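Local coordinates for protein Pre-mRNA-splicing factor SAD1 (Saccharomyces cerevisiae, PDB 4MSX) that promotes assembly of newly made U4 snRNA into the U4/U6 snRNP and is required for pre-mRNA splicing, although its deubiquitinase-like fold is catalytically inactive, at residues Leu199-His204 / Leu413-Val418; Leu375-Asn380 / Ser402-Leu407. One frame throughout, in Å; residues are numbered along the deposited sequence. Where two conformers were deposited one is given.

Contact 1 of 2, residues Leu199-His204 / Leu413-Val418; sequences LLLISH and LKANVV
The ammonium nitrogen of K414, in the conformer given, which is one of two, is gripped by a carboxylate and a water, and through that water it reaches the carbonyl of H204, the residue just after helix 189-203. The water accepts from K414 NZ at 3.0 Å and donates to the backbone O of H204 at 2.8 Å; direct approach of NZ to that O is a longer 4.4 Å. E479 supplies the salt bridge. In this conformer all four torsions of the lysine fold it the same way (chi1 -67°), curling the chain so that its amine turns back to the H204 carbonyl; because a second conformer exists, the bridge may be only partial. Beyond this polar edge the contact is purely apolar. L201 has CG beside its backbone N (chi1 -69°), which turns both methyls to the strand. CD2 presses on A415 CB at 3.5 Å, closer than carbons usually come, while V417 CG2 faces the fork of the leucine, 4.0 Å from CD1 and equally far from CD2. K414 and A415 both face V477 in a classic beta bulge, and both point their CB atoms at the helical segment. L270 and I475 also pack on L201, and L444 on A415. Helix 189-203 thus lies against a bulged antiparallel strand, an arrangement consistent with the thumb-palm junction of the ubiquitin-specific protease fold.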
loop_
_atom_site.group_PDB
_atom_site.type_symbol
_atom_site.label_atom_id
_atom_site.label_comp_id
_atom_site.label_asym_id
_atom_site.label_seq_id
_atom_site.Cartn_x
_atom_site.Cartn_y
_atom_site.Cartn_z
ATOM N N LEU A 199 -1.113 -1.170 -1.273
ATOM C CA LEU A 199 -0.917 -0.216 -0.175
ATOM C C LEU A 199 0.056 0.904 -0.557
ATOM O O LEU A 199 -0.126 2.069 -0.137
ATOM C CB LEU A 199 -0.390 -0.934 1.080
ATOM C CG LEU A 199 -1.462 -1.874 1.693
ATOM C CD1 LEU A 199 -0.788 -2.717 2.790
ATOM C CD2 LEU A 199 -2.670 -1.077 2.267
ATOM N N LEU A 200 1.114 0.569 -1.283
ATOM C CA LEU A 200 2.027 1.604 -1.766
ATOM C C LEU A 200 1.303 2.584 -2.738
ATOM O O LEU A 200 1.461 3.823 -2.645
ATOM C CB LEU A 200 3.231 0.956 -2.495
ATOM C CG LEU A 200 4.253 0.302 -1.534
ATOM C CD1 LEU A 200 5.237 -0.593 -2.316
ATOM C CD2 LEU A 200 5.022 1.371 -0.672
ATOM N N LEU A 201 0.497 2.037 -3.650
ATOM C CA LEU A 201 -0.195 2.902 -4.633
ATOM C C LEU A 201 -1.066 3.889 -3.909
ATOM O O LEU A 201 -1.009 5.116 -4.148
ATOM C CB LEU A 201 -1.133 2.114 -5.575
ATOM C CG LEU A 201 -0.474 1.194 -6.579
ATOM C CD1 LEU A 201 -1.476 0.707 -7.662
ATOM C CD2 LEU A 201 0.681 1.879 -7.215
ATOM N N ILE A 202 -1.886 3.401 -3.003
ATOM C CA ILE A 202 -2.809 4.312 -2.374
ATOM C C ILE A 202 -2.082 5.267 -1.401
ATOM O O ILE A 202 -2.468 6.434 -1.284
ATOM C CB ILE A 202 -3.971 3.586 -1.719
ATOM C CG1 ILE A 202 -5.102 4.589 -1.464
ATOM C CG2 ILE A 202 -3.524 2.839 -0.454
ATOM C CD1 ILE A 202 -6.324 3.967 -0.790
ATOM N N SER A 203 -1.009 4.812 -0.750
ATOM C CA SER A 203 -0.238 5.670 0.150
ATOM C C SER A 203 0.535 6.767 -0.582
ATOM O O SER A 203 0.992 7.731 0.046
ATOM C CB SER A 203 0.746 4.824 0.965
ATOM O OG SER A 203 0.033 4.013 1.867
ATOM N N HIS A 204 0.701 6.609 -1.903
ATOM C CA HIS A 204 1.438 7.591 -2.694
ATOM C C HIS A 204 0.515 8.538 -3.482
ATOM O O HIS A 204 1.010 9.357 -4.243
ATOM C CB HIS A 204 2.517 6.914 -3.595
ATOM C CG HIS A 204 3.710 6.472 -2.799
ATOM N ND1 HIS A 204 4.972 7.017 -2.956
ATOM C CD2 HIS A 204 3.793 5.633 -1.728
ATOM C CE1 HIS A 204 5.796 6.482 -2.069
ATOM N NE2 HIS A 204 5.109 5.626 -1.320
ATOM N N LEU A 413 3.355 9.837 -15.393
ATOM C CA LEU A 413 3.338 8.512 -14.739
ATOM C C LEU A 413 3.927 8.643 -13.342
ATOM O O LEU A 413 4.999 9.216 -13.188
ATOM C CB LEU A 413 4.173 7.542 -15.554
ATOM C CG LEU A 413 4.199 6.113 -15.001
ATOM C CD1 LEU A 413 2.776 5.455 -15.063
ATOM C CD2 LEU A 413 5.208 5.322 -15.827
ATOM N N LYS A 414 3.256 8.078 -12.338
ATOM C CA LYS A 414 3.690 8.181 -10.943
ATOM C C LYS A 414 3.944 6.809 -10.306
ATOM O O LYS A 414 4.721 6.698 -9.369
ATOM C CB LYS A 414 2.616 8.901 -10.106
ATOM C CG LYS A 414 2.414 10.413 -10.460
ATOM C CD LYS A 414 3.584 11.300 -9.965
ATOM C CE LYS A 414 3.756 11.232 -8.426
ATOM N NZ LYS A 414 2.563 11.696 -7.645
ATOM N N ALA A 415 3.280 5.763 -10.813
ATOM C CA ALA A 415 3.465 4.425 -10.236
ATOM C C ALA A 415 3.245 3.390 -11.329
ATOM O O ALA A 415 2.380 3.581 -12.215
ATOM C CB ALA A 415 2.439 4.203 -9.098
ATOM N N ASN A 416 4.011 2.307 -11.245
ATOM C CA ASN A 416 3.975 1.235 -12.249
ATOM C C ASN A 416 4.070 -0.115 -11.504
ATOM O O ASN A 416 5.068 -0.371 -10.843
ATOM C CB ASN A 416 5.168 1.432 -13.199
ATOM C CG ASN A 416 5.119 0.496 -14.423
ATOM O OD1 ASN A 416 4.081 0.332 -15.034
ATOM N ND2 ASN A 416 6.231 -0.150 -14.732
ATOM N N VAL A 417 3.011 -0.929 -11.547
ATOM C CA VAL A 417 3.073 -2.255 -10.899
ATOM C C VAL A 417 3.404 -3.244 -12.004
ATOM O O VAL A 417 2.691 -3.314 -13.007
ATOM C CB VAL A 417 1.746 -2.596 -10.268
ATOM C CG1 VAL A 417 1.776 -4.028 -9.576
ATOM C CG2 VAL A 417 1.425 -1.526 -9.158
ATOM N N VAL A 418 4.426 -4.042 -11.770
ATOM C CA VAL A 418 4.986 -4.915 -12.781
ATOM C C VAL A 418 4.780 -6.366 -12.396
ATOM O O VAL A 418 4.852 -6.742 -11.202
ATOM C CB VAL A 418 6.493 -4.618 -12.879
ATOM C CG1 VAL A 418 7.231 -5.764 -13.508
ATOM C CG2 VAL A 418 6.674 -3.281 -13.674
HETATM O O HOH W 1 0.981 9.185 -7.044
#

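Contact 2 of 2, residues Leu375-Asn380 / Ser402-Leu407; sequences LIFHFN and SELEIL
L375, the second residue of strand 374-379, makes a methyl-to-methyl meeting: its CD2 lies 3.5 Å from I406 CD1, the two side chains reaching for each other tip to tip. The leucine carries CG anti to its own backbone N (chi1 -178°), and I406 answers with CG1 beside its backbone N, its CD1 at the far end of an extended chain. I376 then alternates to the other side of the strand. With F377 the chain returns to the contact. The ring does not offer a face to L404: CD1 of that leucine sits in the ring plane, at its edge, 3.7 Å from F377 CE2 and 4.1 Å from F377 CZ, the two side chains coming from opposite directions. W478 meets the same ring with planes at about 55° and also touches L404, so a residue of the strand paired with 374-379 packs against both partners. L323, L325 and I347 add further apolar cover to F377. H378 again turns from the contact, and F379 does not touch segment 402-407. In these pairings the earlier residue of one segment meets the later residue of the other, but the segments are not sheet neighbours and their nearest CA atoms, those of L375 and I406, are 11.0 Å apart. On strand 403-406 the alternation is equally plain, with L404 and I406 directed inward and exposed E405 between them turned the other way. Chemically, then, the direct contact is apolar, resting on dispersion and the hydrophobic effect with no hydrogen bond between the segments; side-chain packing fills in a placement that the backbone bonds of the sheet also define.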
loop_
_atom_site.group_PDB
_atom_site.type_symbol
_atom_site.label_atom_id
_atom_site.label_comp_id
_atom_site.label_asym_id
_atom_site.label_seq_id
_atom_site.Cartn_x
_atom_site.Cartn_y
_atom_site.Cartn_z
ATOM N N LEU A 375 -5.497 8.801 -12.675
ATOM C CA LEU A 375 -6.078 7.907 -13.689
ATOM C C LEU A 375 -5.293 6.612 -13.600
ATOM O O LEU A 375 -4.063 6.599 -13.773
ATOM C CB LEU A 375 -5.910 8.582 -15.076
ATOM C CG LEU A 375 -6.484 7.871 -16.310
ATOM C CD1 LEU A 375 -7.972 7.535 -16.099
ATOM C CD2 LEU A 375 -6.279 8.778 -17.560
ATOM N N ILE A 376 -6.004 5.531 -13.270
ATOM C CA ILE A 376 -5.373 4.235 -13.031
ATOM C C ILE A 376 -5.726 3.297 -14.177
ATOM O O ILE A 376 -6.925 3.051 -14.442
ATOM C CB ILE A 376 -5.907 3.637 -11.702
ATOM C CG1 ILE A 376 -5.739 4.649 -10.576
ATOM C CG2 ILE A 376 -5.157 2.282 -11.401
ATOM C CD1 ILE A 376 -6.386 4.184 -9.195
ATOM N N PHE A 377 -4.702 2.788 -14.850
ATOM C CA PHE A 377 -4.923 1.869 -15.967
ATOM C C PHE A 377 -4.595 0.467 -15.515
ATOM O O PHE A 377 -3.660 0.257 -14.745
ATOM C CB PHE A 377 -3.941 2.138 -17.103
ATOM C CG PHE A 377 -4.123 3.494 -17.765
ATOM C CD1 PHE A 377 -5.393 3.997 -18.002
ATOM C CD2 PHE A 377 -3.016 4.225 -18.161
ATOM C CE1 PHE A 377 -5.574 5.238 -18.649
ATOM C CE2 PHE A 377 -3.180 5.495 -18.798
ATOM C CZ PHE A 377 -4.443 5.992 -19.016
ATOM N N HIS A 378 -5.296 -0.476 -16.099
ATOM C CA HIS A 378 -4.964 -1.906 -15.934
ATOM C C HIS A 378 -4.749 -2.477 -17.351
ATOM O O HIS A 378 -5.593 -2.267 -18.229
ATOM C CB HIS A 378 -6.163 -2.597 -15.301
ATOM C CG HIS A 378 -6.232 -4.087 -15.540
ATOM N ND1 HIS A 378 -7.354 -4.695 -16.064
ATOM C CD2 HIS A 378 -5.351 -5.082 -15.260
ATOM C CE1 HIS A 378 -7.150 -6.007 -16.128
ATOM N NE2 HIS A 378 -5.965 -6.272 -15.604
ATOM N N PHE A 379 -3.657 -3.200 -17.557
ATOM C CA PHE A 379 -3.400 -3.845 -18.881
ATOM C C PHE A 379 -3.880 -5.261 -18.783
ATOM O O PHE A 379 -3.441 -6.000 -17.906
ATOM C CB PHE A 379 -1.932 -3.745 -19.223
ATOM C CG PHE A 379 -1.493 -2.301 -19.322
ATOM C CD1 PHE A 379 -1.703 -1.571 -20.501
ATOM C CD2 PHE A 379 -0.998 -1.640 -18.214
ATOM C CE1 PHE A 379 -1.357 -0.197 -20.563
ATOM C CE2 PHE A 379 -0.667 -0.274 -18.253
ATOM C CZ PHE A 379 -0.839 0.440 -19.428
ATOM N N ASN A 380 -4.788 -5.654 -19.672
ATOM C CA ASN A 380 -5.510 -6.908 -19.424
ATOM C C ASN A 380 -4.652 -8.104 -19.836
ATOM O O ASN A 380 -4.830 -8.648 -20.917
ATOM C CB ASN A 380 -6.813 -6.909 -20.197
ATOM C CG ASN A 380 -7.704 -8.078 -19.798
ATOM O OD1 ASN A 380 -7.440 -8.743 -18.787
ATOM N ND2 ASN A 380 -8.748 -8.333 -20.572
ATOM N N SER A 402 7.110 8.948 -19.823
ATOM C CA SER A 402 6.613 9.436 -18.543
ATOM C C SER A 402 5.487 10.430 -18.693
ATOM O O SER A 402 4.949 10.888 -17.698
ATOM C CB SER A 402 7.758 9.958 -17.672
ATOM O OG SER A 402 8.278 8.881 -16.869
ATOM N N GLU A 403 5.082 10.701 -19.938
ATOM C CA GLU A 403 4.028 11.683 -20.197
ATOM C C GLU A 403 3.031 11.166 -21.208
ATOM O O GLU A 403 3.361 10.376 -22.098
ATOM C CB GLU A 403 4.632 12.965 -20.849
ATOM C CG GLU A 403 5.675 13.666 -20.024
ATOM C CD GLU A 403 6.180 14.945 -20.707
ATOM O OE1 GLU A 403 6.089 16.027 -20.076
ATOM O OE2 GLU A 403 6.652 14.861 -21.876
ATOM N N LEU A 404 1.825 11.698 -21.145
ATOM C CA LEU A 404 0.763 11.180 -21.946
ATOM C C LEU A 404 -0.230 12.328 -22.076
ATOM O O LEU A 404 -0.372 13.115 -21.173
ATOM C CB LEU A 404 0.190 9.950 -21.162
ATOM C CG LEU A 404 -1.085 9.235 -21.523
ATOM C CD1 LEU A 404 -1.213 7.909 -20.749
ATOM C CD2 LEU A 404 -2.242 10.142 -21.195
ATOM N N GLU A 405 -0.931 12.440 -23.197
ATOM C CA GLU A 405 -1.952 13.468 -23.277
ATOM C C GLU A 405 -3.247 12.840 -23.747
ATOM O O GLU A 405 -3.226 12.032 -24.648
ATOM C CB GLU A 405 -1.489 14.556 -24.282
ATOM C CG GLU A 405 -2.364 15.786 -24.265
ATOM C CD GLU A 405 -1.789 16.955 -25.081
ATOM O OE1 GLU A 405 -1.373 16.740 -26.249
ATOM O OE2 GLU A 405 -1.759 18.081 -24.540
ATOM N N ILE A 406 -4.373 13.196 -23.137
ATOM C CA ILE A 406 -5.670 12.682 -23.590
ATOM C C ILE A 406 -6.586 13.873 -23.869
ATOM O O ILE A 406 -6.964 14.587 -22.946
ATOM C CB ILE A 406 -6.367 11.799 -22.507
ATOM C CG1 ILE A 406 -5.526 10.575 -22.194
ATOM C CG2 ILE A 406 -7.769 11.389 -22.976
ATOM C CD1 ILE A 406 -5.947 9.833 -20.891
ATOM N N LEU A 407 -6.931 14.080 -25.136
ATOM C CA LEU A 407 -7.703 15.264 -25.543
ATOM C C LEU A 407 -7.299 16.533 -24.753
ATOM O O LEU A 407 -8.093 17.134 -24.010
ATOM C CB LEU A 407 -9.200 14.988 -25.425
ATOM C CG LEU A 407 -9.669 13.872 -26.370
ATOM C CD1 LEU A 407 -11.160 13.636 -26.202
ATOM C CD2 LEU A 407 -9.300 14.172 -27.848
#

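Overall arrangement
The two contacts show how one mixed sheet can be packed at separate places. Their centres are 13 Å apart, and contact 2 is nested within the chain loop that contact 1 closes. Strands 403-406 and 409-421 follow each other in sequence and are antiparallel neighbours; a probable hydrogen bond of 3.0 Å from L413 N to S402 O ties their segments directly. Strand 472-480 pairs with both 374-379 and 409-421, relating the remaining pieces. The centre of contact 1 is about 8 Å from the centre of the chain and that of contact 2 about 20 Å; both are buried. Neither reaches the zinc ion held by C94, C97, H113 and H119.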